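Local coordinates for protein L-asparaginase 1 (Escherichia coli, PDB 6NXC) that hydrolyses L-asparagine to L-aspartate and ammonium as an allosterically activated, homotetrameric cytoplasmic enzyme, at residues V28-G33 and H50-L55; Q89-D94 and I107-D112; A182-D187 and A191-N196; I258-G263 and M320-T325. The protein carries 1 engineered substitution. One frame throughout, in Å; residues are numbered along the deposited sequence.

Contact 1. Residues V28-G33 and H50-L55; sequences VAYTGG and HLQRQL
L51 lays its CD2 methyl over one face of the Y30 ring: L51 CD2 is 3.7 Å from the Y30 ring centroid and 15° off the normal, a CH-pi contact. The methyl sits off centre, 3.6 Å from L51 CD2 to Y30 CD2, and L51 CB follows further along the ring, 3.6 Å from Y30 CE2. The two side chains run past each other head to foot, tyrosine reaching for the helix and leucine for the strand. Q52 approaches the ring obliquely, with OE1 4.1 Å from Y30 CE2.

At the far end a water in the plane of the ring joins the partners. Its oxygen is 2.8 Å from Y30 OH and accepts from L51 N at 3.0 Å. What sends the ring across is the first torsion of Y30, with CG anti to the backbone N (chi1 179°). The amide of Q52 is held by E73 through NE2.

The ring lies about 9 Å, side chain to side chain, from the active-site T34. Strand 25-32 runs between strands 68-78 and 104-108, with Y30 also touching L77, while L51 packs on L108 and L141 and thus ties helix 50-56 to the sheet.

Contact 2. Residues Q89-D94 and I107-D112; sequences QHIAED and ILHGTD. With EDO (1,2-ethanediol), chain R.
I91 meets I107 where helix 85-98 lies against the parallel part of the mixed sheet of the N-terminal alpha/beta domain. The helix belongs to a beta-alpha-beta crossover: it follows strand 68-78 and leads into strand 104-108, with strand 25-32 lying between the two in the sheet.

The apolar part is made by the branches of I91. With CG1 anti to the carbonyl carbon (chi1 -62°), methyl CG2 turns to I107, 4.2 Å from I91 CG2 to I107 CD1, while CD1 stretches to the H109 ring and meets its edge near the plane, 4.4 Å from I91 CD1 to H109 CD2. These are loose van der Waals contacts; T31 of strand 25-32 and T117 of helix 114-124 also touch I91.

Polar bonds flank this core. On the outer side of the helix, Q89 NE2 donates to E93 OE1 one turn on (3.1 Å), arriving from above the carboxylate plane. D94 is buried, and its carboxylate is gripped by the hydroxyls of Y27 and Y74 and by H72.

Beyond the strand, T111 and D112 bind substrate, and here their backbone amides hold a citrate. D112 OD1 pairs with K183 in a salt bridge and also accepts from O2 of an ethanediol, probably from the crystallisation liquor, at 2.7 Å; OD2 bonds N266 of a second subunit. H109 leads into this loop with both ring nitrogens engaged, NE2 with T117 OG1, which fixes the rotation of the ring. H109 ND1 points straight (169°) at a lone pair of G110 O, 2.7 Å away in the carbonyl plane.

Contact 3. Residues A182-D187 and A191-N196; sequences AKAHAD and AFASPN. Engineered in segment 182-187: A182 (natural residue Thr). With EDO (1,2-ethanediol), chain R; EDO (1,2-ethanediol), chain Q.
A182, an engineered alanine where the natural protein has threonine, pairs with A193 in a short antiparallel hairpin. It is the hydrogen-bonded pair: A182 N reaches A193 O at 2.9 Å, and A193 N returns to A182 O at 2.9 Å.

K183 faces F192 as the non-hydrogen-bonded pair. Its CB lies 3.7 Å from F192 CE1, and CG sits over a face of the ring. Fully extended from chi1 (-171°) outward, the lysine carries NZ away from the hairpin to T111 OG1, D112 OD1 and an ethanediol, with K183 NZ 2.6 Å from O1 of the diol. If F192 were replaced by an alanine, the methylenes of K183 would probably lose the surface they rest on, and F171 its edge-to-face partner.

Next, A184 N and H185 N both donate to A191 O, at 2.7 and 3.0 Å, a double grip, like that of a classic bulge, where the hairpin strands end; the second donor comes in tilted from the carbonyl plane. A184 CB touches A193 CB on the face shared with A182. H185 turns its ring nitrogen ND1 to S295 of a second subunit, and A186 O takes up the same ethanediol and Q138.

Adjacent residues thus serve two sites: A182 touches the asparagine of the allosteric pocket, while K183 bonds substrate-binding residues, so a shift of the hairpin could be felt at both.

Contact 4. Residues I258-G263 and M320-T325; sequences ILRSYG and MTVEAT. With ASN (asparagine), chain O.
The allosteric asparagine pocket lies between R260 on strand 256-261 and V322 in the first turn of helix 322-333, whose side chains cross at about a right angle, with R260 CD 4.0 Å from V322 CG2. Bent at chi3 (55°), the arginine presents the edge of its guanidinium to the ligand: R260 NE and R260 NH2 fork in plane onto asparagine O, at 2.7 and 2.9 Å. At the ligand's other end V322 N donates almost linearly (174°) to OD1 at 2.8 Å. The modelled approach of asparagine ND2 to E323 OE2 is too short for its length to be trusted. A methionine in place of R260 would probably leave the ligand's carboxylate without its charged partner and T236 without its bond to NH1.

The helix start that offers V322 N is itself secured. T321 is the N-cap, its OG1 accepting from A324 N at 2.9 Å, and T321 O takes both T325 N and T325 OG1, from opposite faces of its plane. The hydroxyl of T325 being so engaged, its methyl is left for the strand, with T325 CG2 3.7 Å from I258 CD1.

Strand 256-261 runs between strands 232-236 and 286-291 of the C-terminal parallel sheet; L290 from the latter touches I258, V322 and T325, and L329 further along helix 322-333 meets I258.

The contacts follow one another along the chain in the order 1, 2, 3, 4, the last being the strand-helix pair of the C-terminal domain. Contacts 1 and 2, centres about 13 Å apart, share the N-terminal sheet, since strands 25-32 and 104-108 are neighbours: A29 and T31 bond to L108 there. Contact 3 is the bridge. Its K183 meets T111 and D112 of contact 2, and its A182 touches E323 of contact 4, centres about 19 and 15 Å away respectively. Contacts 1 and 4 lie on opposite sides of the chain's centre, about 33 Å between centres. The hairpin therefore spans the step from substrate site to allosteric site, consistent with communication between them.

Contact 1. Residues V28-G33 and H50-L55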
loop_
_atom_site.group_PDB
_atom_site.type_symbol
_atom_site.label_atom_id
_atom_site.label_comp_id
_atom_site.label_asym_id
_atom_site.label_seq_id
_atom_site.Cartn_x
_atom_site.Cartn_y
_atom_site.Cartn_z
ATOM N N VAL B 28 -12.726 28.766 12.677
ATOM C CA VAL B 28 -13.213 27.361 12.539
ATOM C C VAL B 28 -14.751 27.454 12.352
ATOM O O VAL B 28 -15.423 27.893 13.280
ATOM C CB VAL B 28 -12.865 26.580 13.783
ATOM C CG1 VAL B 28 -13.354 25.107 13.633
ATOM C CG2 VAL B 28 -11.394 26.580 14.103
ATOM N N ALA B 29 -15.202 26.979 11.212
ATOM C CA ALA B 29 -16.625 26.843 10.814
ATOM C C ALA B 29 -17.046 25.458 11.280
ATOM O O ALA B 29 -16.732 24.464 10.628
ATOM C CB ALA B 29 -16.772 27.110 9.345
ATOM N N TYR B 30 -17.713 25.404 12.430
ATOM C CA TYR B 30 -18.255 24.149 12.966
ATOM C C TYR B 30 -19.628 23.894 12.263
ATOM O O TYR B 30 -20.616 24.341 12.749
ATOM C CB TYR B 30 -18.265 24.240 14.474
ATOM C CG TYR B 30 -18.821 22.999 15.134
ATOM C CD1 TYR B 30 -18.802 21.794 14.520
ATOM C CD2 TYR B 30 -19.449 23.126 16.359
ATOM C CE1 TYR B 30 -19.332 20.667 15.149
ATOM C CE2 TYR B 30 -19.981 22.023 17.002
ATOM C CZ TYR B 30 -19.884 20.792 16.417
ATOM O OH TYR B 30 -20.470 19.713 17.032
ATOM N N THR B 31 -19.670 23.156 11.148
ATOM C CA THR B 31 -20.885 22.960 10.348
ATOM C C THR B 31 -21.751 21.856 10.968
ATOM O O THR B 31 -22.942 21.835 10.650
ATOM C CB THR B 31 -20.582 22.765 8.855
ATOM O OG1 THR B 31 -19.948 21.497 8.686
ATOM C CG2 THR B 31 -19.794 23.907 8.315
ATOM N N GLY B 32 -21.167 20.946 11.709
ATOM C CA GLY B 32 -21.748 19.723 12.319
ATOM C C GLY B 32 -20.848 18.543 11.987
ATOM O O GLY B 32 -19.633 18.763 11.846
ATOM N N GLY B 33 -21.418 17.327 11.909
ATOM C CA GLY B 33 -20.596 16.129 11.697
ATOM C C GLY B 33 -20.418 15.329 12.992
ATOM O O GLY B 33 -20.782 15.776 14.063
ATOM N N HIS B 50 -21.127 21.678 22.994
ATOM C CA HIS B 50 -20.341 20.546 23.519
ATOM C C HIS B 50 -18.915 20.537 22.929
ATOM O O HIS B 50 -17.998 20.361 23.693
ATOM C CB HIS B 50 -21.085 19.250 23.231
ATOM C CG HIS B 50 -20.606 18.149 24.093
ATOM N ND1 HIS B 50 -20.472 16.863 23.630
ATOM C CD2 HIS B 50 -20.221 18.151 25.385
ATOM C CE1 HIS B 50 -20.036 16.104 24.611
ATOM N NE2 HIS B 50 -19.872 16.874 25.695
ATOM N N LEU B 51 -18.733 20.712 21.610
ATOM C CA LEU B 51 -17.387 20.746 20.973
ATOM C C LEU B 51 -16.504 21.827 21.637
ATOM O O LEU B 51 -15.358 21.533 22.010
ATOM C CB LEU B 51 -17.480 21.017 19.456
ATOM C CG LEU B 51 -16.106 21.456 18.930
ATOM C CD1 LEU B 51 -15.240 20.215 18.888
ATOM C CD2 LEU B 51 -16.163 22.207 17.607
ATOM N N GLN B 52 -16.955 23.061 21.677
ATOM C CA GLN B 52 -16.221 24.232 22.177
ATOM C C GLN B 52 -15.781 24.066 23.673
ATOM O O GLN B 52 -14.675 24.439 24.038
ATOM C CB GLN B 52 -17.125 25.433 22.013
ATOM C CG GLN B 52 -17.620 25.663 20.591
ATOM C CD GLN B 52 -19.044 25.207 20.292
ATOM O OE1 GLN B 52 -19.476 24.043 20.542
ATOM N NE2 GLN B 52 -19.819 26.155 19.796
ATOM N N ARG B 53 -16.637 23.525 24.521
ATOM C CA ARG B 53 -16.284 23.171 25.930
ATOM C C ARG B 53 -15.233 22.060 25.874
ATOM O O ARG B 53 -14.262 22.095 26.647
ATOM C CB ARG B 53 -17.544 22.786 26.716
ATOM C CG ARG B 53 -17.270 22.193 28.100
ATOM C CD ARG B 53 -16.578 23.295 28.927
ATOM N NE ARG B 53 -16.455 22.953 30.338
ATOM C CZ ARG B 53 -15.724 23.626 31.250
ATOM N NH1 ARG B 53 -15.032 24.694 30.908
ATOM N NH2 ARG B 53 -15.651 23.156 32.486
ATOM N N GLN B 54 -15.371 21.066 24.980
ATOM C CA GLN B 54 -14.428 19.926 24.987
ATOM C C GLN B 54 -13.050 20.476 24.600
ATOM O O GLN B 54 -12.032 20.116 25.267
ATOM C CB GLN B 54 -14.831 18.821 23.989
ATOM C CG GLN B 54 -16.086 18.025 24.343
ATOM C CD GLN B 54 -16.817 17.511 23.114
ATOM O OE1 GLN B 54 -16.899 18.179 22.086
ATOM N NE2 GLN B 54 -17.355 16.300 23.181
ATOM N N LEU B 55 -12.975 21.419 23.639
ATOM C CA LEU B 55 -11.653 21.960 23.232
ATOM C C LEU B 55 -11.077 22.859 24.316
ATOM O O LEU B 55 -9.838 22.806 24.453
ATOM C CB LEU B 55 -11.775 22.716 21.915
ATOM C CG LEU B 55 -12.198 21.842 20.743
ATOM C CD1 LEU B 55 -12.265 22.692 19.490
ATOM C CD2 LEU B 55 -11.273 20.686 20.521
HETATM O O HOH W 1 -20.989 20.129 19.717
#

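Contact 2. Residues Q89-D94 and I107-D112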
loop_
_atom_site.group_PDB
_atom_site.type_symbol
_atom_site.label_atom_id
_atom_site.label_comp_id
_atom_site.label_asym_id
_atom_site.label_seq_id
_atom_site.Cartn_x
_atom_site.Cartn_y
_atom_site.Cartn_z
ATOM N N GLN B 89 -22.950 26.920 -0.489
ATOM C CA GLN B 89 -23.097 28.406 -0.582
ATOM C C GLN B 89 -23.029 29.072 0.791
ATOM O O GLN B 89 -22.328 30.120 0.979
ATOM C CB GLN B 89 -24.429 28.753 -1.316
ATOM C CG GLN B 89 -24.549 30.247 -1.555
ATOM C CD GLN B 89 -23.724 30.780 -2.691
ATOM O OE1 GLN B 89 -23.428 30.079 -3.624
ATOM N NE2 GLN B 89 -23.373 32.078 -2.648
ATOM N N HIS B 90 -23.672 28.501 1.805
ATOM C CA HIS B 90 -23.746 29.085 3.178
ATOM C C HIS B 90 -22.300 29.108 3.701
ATOM O O HIS B 90 -21.863 30.148 4.291
ATOM C CB HIS B 90 -24.622 28.183 4.101
ATOM C CG HIS B 90 -24.907 28.647 5.488
ATOM N ND1 HIS B 90 -24.710 29.967 5.929
ATOM C CD2 HIS B 90 -25.507 28.002 6.523
ATOM C CE1 HIS B 90 -25.071 30.070 7.204
ATOM N NE2 HIS B 90 -25.603 28.891 7.574
ATOM N N ILE B 91 -21.561 27.985 3.530
ATOM C CA ILE B 91 -20.176 27.896 4.004
ATOM C C ILE B 91 -19.298 28.901 3.227
ATOM O O ILE B 91 -18.534 29.649 3.888
ATOM C CB ILE B 91 -19.645 26.463 3.889
ATOM C CG1 ILE B 91 -20.421 25.471 4.739
ATOM C CG2 ILE B 91 -18.142 26.450 4.145
ATOM C CD1 ILE B 91 -20.169 24.016 4.405
ATOM N N ALA B 92 -19.454 29.040 1.903
ATOM C CA ALA B 92 -18.644 29.976 1.089
ATOM C C ALA B 92 -18.851 31.411 1.568
ATOM O O ALA B 92 -17.904 32.206 1.722
ATOM C CB ALA B 92 -18.952 29.867 -0.343
ATOM N N GLU B 93 -20.116 31.733 1.860
ATOM C CA GLU B 93 -20.478 33.083 2.373
ATOM C C GLU B 93 -19.856 33.348 3.732
ATOM O O GLU B 93 -19.461 34.513 4.003
ATOM C CB GLU B 93 -21.978 33.301 2.392
ATOM C CG GLU B 93 -22.580 33.205 0.983
ATOM C CD GLU B 93 -24.120 33.217 0.890
ATOM O OE1 GLU B 93 -24.598 33.539 -0.245
ATOM O OE2 GLU B 93 -24.840 32.882 1.910
ATOM N N ASP B 94 -19.820 32.348 4.559
ATOM C CA ASP B 94 -19.256 32.539 5.921
ATOM C C ASP B 94 -17.737 32.776 5.756
ATOM O O ASP B 94 -17.205 33.572 6.494
ATOM C CB ASP B 94 -19.518 31.294 6.752
ATOM C CG ASP B 94 -19.194 31.302 8.230
ATOM O OD1 ASP B 94 -19.095 32.342 8.722
ATOM O OD2 ASP B 94 -19.046 30.169 8.845
ATOM N N ILE B 107 -12.805 24.083 8.194
ATOM C CA ILE B 107 -14.218 23.749 8.061
ATOM C C ILE B 107 -14.344 22.382 8.762
ATOM O O ILE B 107 -13.884 21.389 8.176
ATOM C CB ILE B 107 -14.696 23.763 6.604
ATOM C CG1 ILE B 107 -14.351 25.010 5.760
ATOM C CG2 ILE B 107 -16.167 23.546 6.499
ATOM C CD1 ILE B 107 -14.659 26.319 6.421
ATOM N N LEU B 108 -15.030 22.341 9.906
ATOM C CA LEU B 108 -15.274 21.071 10.600
ATOM C C LEU B 108 -16.585 20.531 10.029
ATOM O O LEU B 108 -17.593 21.346 9.989
ATOM C CB LEU B 108 -15.480 21.300 12.097
ATOM C CG LEU B 108 -14.240 21.259 12.948
ATOM C CD1 LEU B 108 -14.622 21.404 14.437
ATOM C CD2 LEU B 108 -13.473 19.962 12.726
ATOM N N HIS B 109 -16.677 19.261 9.656
ATOM C CA HIS B 109 -17.717 18.790 8.709
ATOM C C HIS B 109 -17.874 17.286 8.944
ATOM O O HIS B 109 -16.896 16.649 9.339
ATOM C CB HIS B 109 -17.237 19.056 7.269
ATOM C CG HIS B 109 -18.237 19.015 6.187
ATOM N ND1 HIS B 109 -18.774 17.782 5.781
ATOM C CD2 HIS B 109 -18.800 19.988 5.382
ATOM C CE1 HIS B 109 -19.628 18.011 4.765
ATOM N NE2 HIS B 109 -19.607 19.341 4.452
ATOM N N GLY B 110 -19.047 16.772 8.693
ATOM C CA GLY B 110 -19.277 15.313 8.724
ATOM C C GLY B 110 -18.483 14.645 7.648
ATOM O O GLY B 110 -18.225 15.275 6.561
ATOM N N THR B 111 -18.033 13.427 7.882
ATOM C CA THR B 111 -17.183 12.754 6.859
ATOM C C THR B 111 -18.009 12.365 5.610
ATOM O O THR B 111 -17.440 12.337 4.489
ATOM C CB THR B 111 -16.455 11.528 7.448
ATOM O OG1 THR B 111 -17.505 10.658 7.928
ATOM C CG2 THR B 111 -15.467 12.004 8.496
ATOM N N ASP B 112 -19.307 12.119 5.711
ATOM C CA ASP B 112 -20.030 11.447 4.597
ATOM C C ASP B 112 -19.955 12.270 3.319
ATOM O O ASP B 112 -19.830 11.675 2.222
ATOM C CB ASP B 112 -21.473 11.125 4.980
ATOM C CG ASP B 112 -21.650 9.838 5.773
ATOM O OD1 ASP B 112 -20.699 9.118 5.987
ATOM O OD2 ASP B 112 -22.768 9.638 6.206
HETATM C C1 EDO R . -18.746 6.352 8.745
HETATM O O1 EDO R . -18.161 6.260 7.469
HETATM C C2 EDO R . -20.033 7.142 8.863
HETATM O O2 EDO R . -21.007 7.034 7.749
#

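Contact 3. Residues A182-D187 and A191-N196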
loop_
_atom_site.group_PDB
_atom_site.type_symbol
_atom_site.label_atom_id
_atom_site.label_comp_id
_atom_site.label_asym_id
_atom_site.label_seq_id
_atom_site.Cartn_x
_atom_site.Cartn_y
_atom_site.Cartn_z
ATOM N N ALA B 182 -11.935 11.651 -2.200
ATOM C CA ALA B 182 -13.202 10.867 -2.126
ATOM C C ALA B 182 -13.118 10.099 -0.805
ATOM O O ALA B 182 -11.969 9.703 -0.388
ATOM C CB ALA B 182 -13.368 9.934 -3.281
ATOM N N LYS B 183 -14.251 9.886 -0.170
ATOM C CA LYS B 183 -14.284 9.021 1.025
ATOM C C LYS B 183 -14.201 7.602 0.510
ATOM O O LYS B 183 -15.216 7.129 0.112
ATOM C CB LYS B 183 -15.525 9.154 1.896
ATOM C CG LYS B 183 -15.473 8.426 3.220
ATOM C CD LYS B 183 -16.666 8.850 4.100
ATOM C CE LYS B 183 -16.777 8.045 5.361
ATOM N NZ LYS B 183 -17.902 8.522 6.224
ATOM N N ALA B 184 -13.098 6.923 0.719
ATOM C CA ALA B 184 -12.842 5.607 0.093
ATOM C C ALA B 184 -13.023 4.502 1.128
ATOM O O ALA B 184 -13.245 3.347 0.735
ATOM C CB ALA B 184 -11.464 5.600 -0.502
ATOM N N HIS B 185 -12.817 4.752 2.430
ATOM C CA HIS B 185 -12.808 3.674 3.446
ATOM C C HIS B 185 -13.851 4.042 4.493
ATOM O O HIS B 185 -13.490 4.820 5.346
ATOM C CB HIS B 185 -11.364 3.434 4.006
ATOM C CG HIS B 185 -10.370 3.166 2.922
ATOM N ND1 HIS B 185 -10.480 2.074 2.060
ATOM C CD2 HIS B 185 -9.355 3.924 2.457
ATOM C CE1 HIS B 185 -9.546 2.137 1.126
ATOM N NE2 HIS B 185 -8.787 3.262 1.357
ATOM N N ALA B 186 -15.034 3.408 4.521
ATOM C CA ALA B 186 -16.125 3.921 5.372
ATOM C C ALA B 186 -15.791 3.668 6.834
ATOM O O ALA B 186 -16.317 4.415 7.658
ATOM C CB ALA B 186 -17.403 3.225 5.008
ATOM N N ASP B 187 -15.033 2.602 7.144
ATOM C CA ASP B 187 -14.847 2.179 8.539
ATOM C C ASP B 187 -13.453 2.597 9.064
ATOM O O ASP B 187 -13.197 2.498 10.273
ATOM C CB ASP B 187 -15.134 0.712 8.719
ATOM C CG ASP B 187 -16.636 0.432 8.637
ATOM O OD1 ASP B 187 -17.370 0.756 9.640
ATOM O OD2 ASP B 187 -17.070 -0.021 7.552
ATOM N N ALA B 191 -10.003 7.414 6.106
ATOM C CA ALA B 191 -11.299 7.340 5.394
ATOM C C ALA B 191 -11.146 7.860 3.977
ATOM O O ALA B 191 -11.874 7.494 3.077
ATOM C CB ALA B 191 -12.231 8.199 6.207
ATOM N N PHE B 192 -10.258 8.860 3.806
ATOM C CA PHE B 192 -10.244 9.612 2.511
ATOM C C PHE B 192 -9.055 9.130 1.662
ATOM O O PHE B 192 -7.963 8.936 2.201
ATOM C CB PHE B 192 -10.189 11.101 2.810
ATOM C CG PHE B 192 -11.519 11.616 3.332
ATOM C CD1 PHE B 192 -12.543 11.842 2.457
ATOM C CD2 PHE B 192 -11.751 11.708 4.674
ATOM C CE1 PHE B 192 -13.803 12.265 2.864
ATOM C CE2 PHE B 192 -13.028 12.024 5.103
ATOM C CZ PHE B 192 -14.051 12.255 4.205
ATOM N N ALA B 193 -9.201 9.214 0.354
ATOM C CA ALA B 193 -8.057 9.113 -0.539
ATOM C C ALA B 193 -8.142 10.186 -1.616
ATOM O O ALA B 193 -9.230 10.800 -1.812
ATOM C CB ALA B 193 -8.091 7.740 -1.096
ATOM N N SER B 194 -7.048 10.293 -2.329
ATOM C CA SER B 194 -6.852 11.181 -3.488
ATOM C C SER B 194 -6.343 10.267 -4.608
ATOM O O SER B 194 -5.180 10.107 -4.798
ATOM C CB SER B 194 -5.867 12.194 -3.077
ATOM O OG SER B 194 -5.630 12.988 -4.163
ATOM N N PRO B 195 -7.206 9.515 -5.287
ATOM C CA PRO B 195 -6.754 8.378 -6.044
ATOM C C PRO B 195 -5.919 8.736 -7.263
ATOM O O PRO B 195 -5.103 7.905 -7.673
ATOM C CB PRO B 195 -8.032 7.596 -6.440
ATOM C CG PRO B 195 -9.181 8.358 -5.940
ATOM C CD PRO B 195 -8.673 9.578 -5.188
ATOM N N ASN B 196 -6.045 9.936 -7.806
ATOM C CA ASN B 196 -5.320 10.325 -9.029
ATOM C C ASN B 196 -4.342 11.457 -8.746
ATOM O O ASN B 196 -3.759 11.965 -9.660
ATOM C CB ASN B 196 -6.312 10.750 -10.088
ATOM C CG ASN B 196 -7.092 9.592 -10.605
ATOM O OD1 ASN B 196 -6.550 8.532 -10.945
ATOM N ND2 ASN B 196 -8.372 9.768 -10.589
HETATM C C1 EDO R . -18.746 6.352 8.745
HETATM O O1 EDO R . -18.161 6.260 7.469
HETATM C C2 EDO R . -20.033 7.142 8.863
HETATM O O2 EDO R . -21.007 7.034 7.749
HETATM C C1 EDO Q . -11.593 8.794 -11.349
HETATM O O1 EDO Q . -10.378 8.161 -11.376
HETATM C C2 EDO Q . -11.735 9.280 -10.042
HETATM O O2 EDO Q . -11.963 8.354 -9.112
#

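Contact 4. Residues I258-G263 and M320-T325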
loop_
_atom_site.group_PDB
_atom_site.type_symbol
_atom_site.label_atom_id
_atom_site.label_comp_id
_atom_site.label_asym_id
_atom_site.label_seq_id
_atom_site.Cartn_x
_atom_site.Cartn_y
_atom_site.Cartn_z
ATOM N N ILE B 258 -24.098 12.763 -15.504
ATOM C CA ILE B 258 -22.773 12.154 -15.231
ATOM C C ILE B 258 -22.966 10.676 -15.457
ATOM O O ILE B 258 -23.932 10.119 -14.913
ATOM C CB ILE B 258 -22.315 12.462 -13.807
ATOM C CG1 ILE B 258 -22.126 13.955 -13.581
ATOM C CG2 ILE B 258 -21.068 11.699 -13.518
ATOM C CD1 ILE B 258 -21.783 14.288 -12.168
ATOM N N LEU B 259 -22.169 10.115 -16.379
ATOM C CA LEU B 259 -22.137 8.682 -16.649
ATOM C C LEU B 259 -20.925 8.117 -15.895
ATOM O O LEU B 259 -19.792 8.518 -16.153
ATOM C CB LEU B 259 -21.913 8.374 -18.128
ATOM C CG LEU B 259 -22.871 9.014 -19.101
ATOM C CD1 LEU B 259 -22.507 8.605 -20.510
ATOM C CD2 LEU B 259 -24.311 8.711 -18.799
ATOM N N ARG B 260 -21.190 7.219 -14.986
ATOM C CA ARG B 260 -20.111 6.395 -14.356
ATOM C C ARG B 260 -19.877 5.200 -15.209
ATOM O O ARG B 260 -20.511 4.195 -14.976
ATOM C CB ARG B 260 -20.469 6.050 -12.928
ATOM C CG ARG B 260 -20.747 7.214 -11.996
ATOM C CD ARG B 260 -21.029 6.882 -10.535
ATOM N NE ARG B 260 -19.986 6.096 -9.953
ATOM C CZ ARG B 260 -20.029 4.780 -9.683
ATOM N NH1 ARG B 260 -21.146 4.064 -9.865
ATOM N NH2 ARG B 260 -18.939 4.209 -9.192
ATOM N N SER B 261 -19.004 5.301 -16.189
ATOM C CA SER B 261 -18.811 4.211 -17.179
ATOM C C SER B 261 -17.735 3.248 -16.737
ATOM O O SER B 261 -16.999 3.495 -15.756
ATOM C CB SER B 261 -18.348 4.801 -18.507
ATOM O OG SER B 261 -19.320 5.660 -18.967
ATOM N N TYR B 262 -17.554 2.225 -17.539
ATOM C CA TYR B 262 -16.528 1.196 -17.251
ATOM C C TYR B 262 -15.142 1.703 -17.631
ATOM O O TYR B 262 -14.926 2.357 -18.697
ATOM C CB TYR B 262 -16.825 -0.062 -18.067
ATOM C CG TYR B 262 -18.199 -0.679 -17.914
ATOM C CD1 TYR B 262 -18.788 -0.990 -16.719
ATOM C CD2 TYR B 262 -18.916 -0.924 -19.094
ATOM C CE1 TYR B 262 -20.036 -1.609 -16.657
ATOM C CE2 TYR B 262 -20.154 -1.530 -19.055
ATOM C CZ TYR B 262 -20.743 -1.817 -17.821
ATOM O OH TYR B 262 -21.927 -2.495 -17.754
ATOM N N GLY B 263 -14.157 1.230 -16.874
ATOM C CA GLY B 263 -12.746 1.364 -17.252
ATOM C C GLY B 263 -12.375 2.778 -17.651
ATOM O O GLY B 263 -12.712 3.764 -16.908
ATOM N N MET B 320 -11.323 13.066 -13.350
ATOM C CA MET B 320 -12.112 13.668 -12.250
ATOM C C MET B 320 -12.865 12.615 -11.459
ATOM O O MET B 320 -13.452 11.667 -12.035
ATOM C CB MET B 320 -13.101 14.710 -12.755
ATOM C CG MET B 320 -12.393 15.887 -13.286
ATOM S SD MET B 320 -13.577 17.310 -13.632
ATOM C CE MET B 320 -14.458 16.645 -15.028
ATOM N N THR B 321 -12.982 12.896 -10.178
ATOM C CA THR B 321 -13.896 12.163 -9.279
ATOM C C THR B 321 -15.335 12.623 -9.576
ATOM O O THR B 321 -15.646 13.677 -10.205
ATOM C CB THR B 321 -13.553 12.494 -7.823
ATOM O OG1 THR B 321 -13.771 13.918 -7.723
ATOM C CG2 THR B 321 -12.113 12.180 -7.430
ATOM N N VAL B 322 -16.303 11.829 -9.162
ATOM C CA VAL B 322 -17.719 12.222 -9.245
ATOM C C VAL B 322 -17.980 13.443 -8.392
ATOM O O VAL B 322 -18.675 14.381 -8.827
ATOM C CB VAL B 322 -18.604 11.070 -8.745
ATOM C CG1 VAL B 322 -20.055 11.495 -8.585
ATOM C CG2 VAL B 322 -18.484 9.900 -9.678
ATOM N N GLU B 323 -17.276 13.508 -7.248
ATOM C CA GLU B 323 -17.399 14.670 -6.335
ATOM C C GLU B 323 -16.991 15.939 -7.096
ATOM O O GLU B 323 -17.672 16.961 -6.964
ATOM C CB GLU B 323 -16.541 14.452 -5.064
ATOM C CG GLU B 323 -17.098 13.322 -4.241
ATOM C CD GLU B 323 -16.511 11.937 -4.522
ATOM O OE1 GLU B 323 -16.509 11.123 -3.537
ATOM O OE2 GLU B 323 -16.087 11.590 -5.716
ATOM N N ALA B 324 -15.842 15.906 -7.727
ATOM C CA ALA B 324 -15.355 17.090 -8.431
ATOM C C ALA B 324 -16.290 17.408 -9.623
ATOM O O ALA B 324 -16.545 18.591 -9.960
ATOM C CB ALA B 324 -13.937 16.907 -8.888
ATOM N N THR B 325 -16.659 16.384 -10.393
ATOM C CA THR B 325 -17.527 16.584 -11.589
ATOM C C THR B 325 -18.920 17.198 -11.219
ATOM O O THR B 325 -19.417 18.165 -11.878
ATOM C CB THR B 325 -17.707 15.253 -12.340
ATOM O OG1 THR B 325 -16.363 14.865 -12.698
ATOM C CG2 THR B 325 -18.552 15.446 -13.574
HETATM N N ASN O . -14.833 7.144 -9.654
HETATM C CA ASN O . -15.357 6.564 -8.340
HETATM C C ASN O . -16.888 6.659 -8.340
HETATM O O ASN O . -17.412 6.642 -9.533
HETATM C CB ASN O . -14.727 7.298 -7.146
HETATM C CG ASN O . -15.154 8.754 -7.018
HETATM O OD1 ASN O . -15.493 9.378 -8.006
HETATM N ND2 ASN O . -15.264 9.268 -5.815
HETATM O OXT ASN O . -17.562 6.765 -7.205
#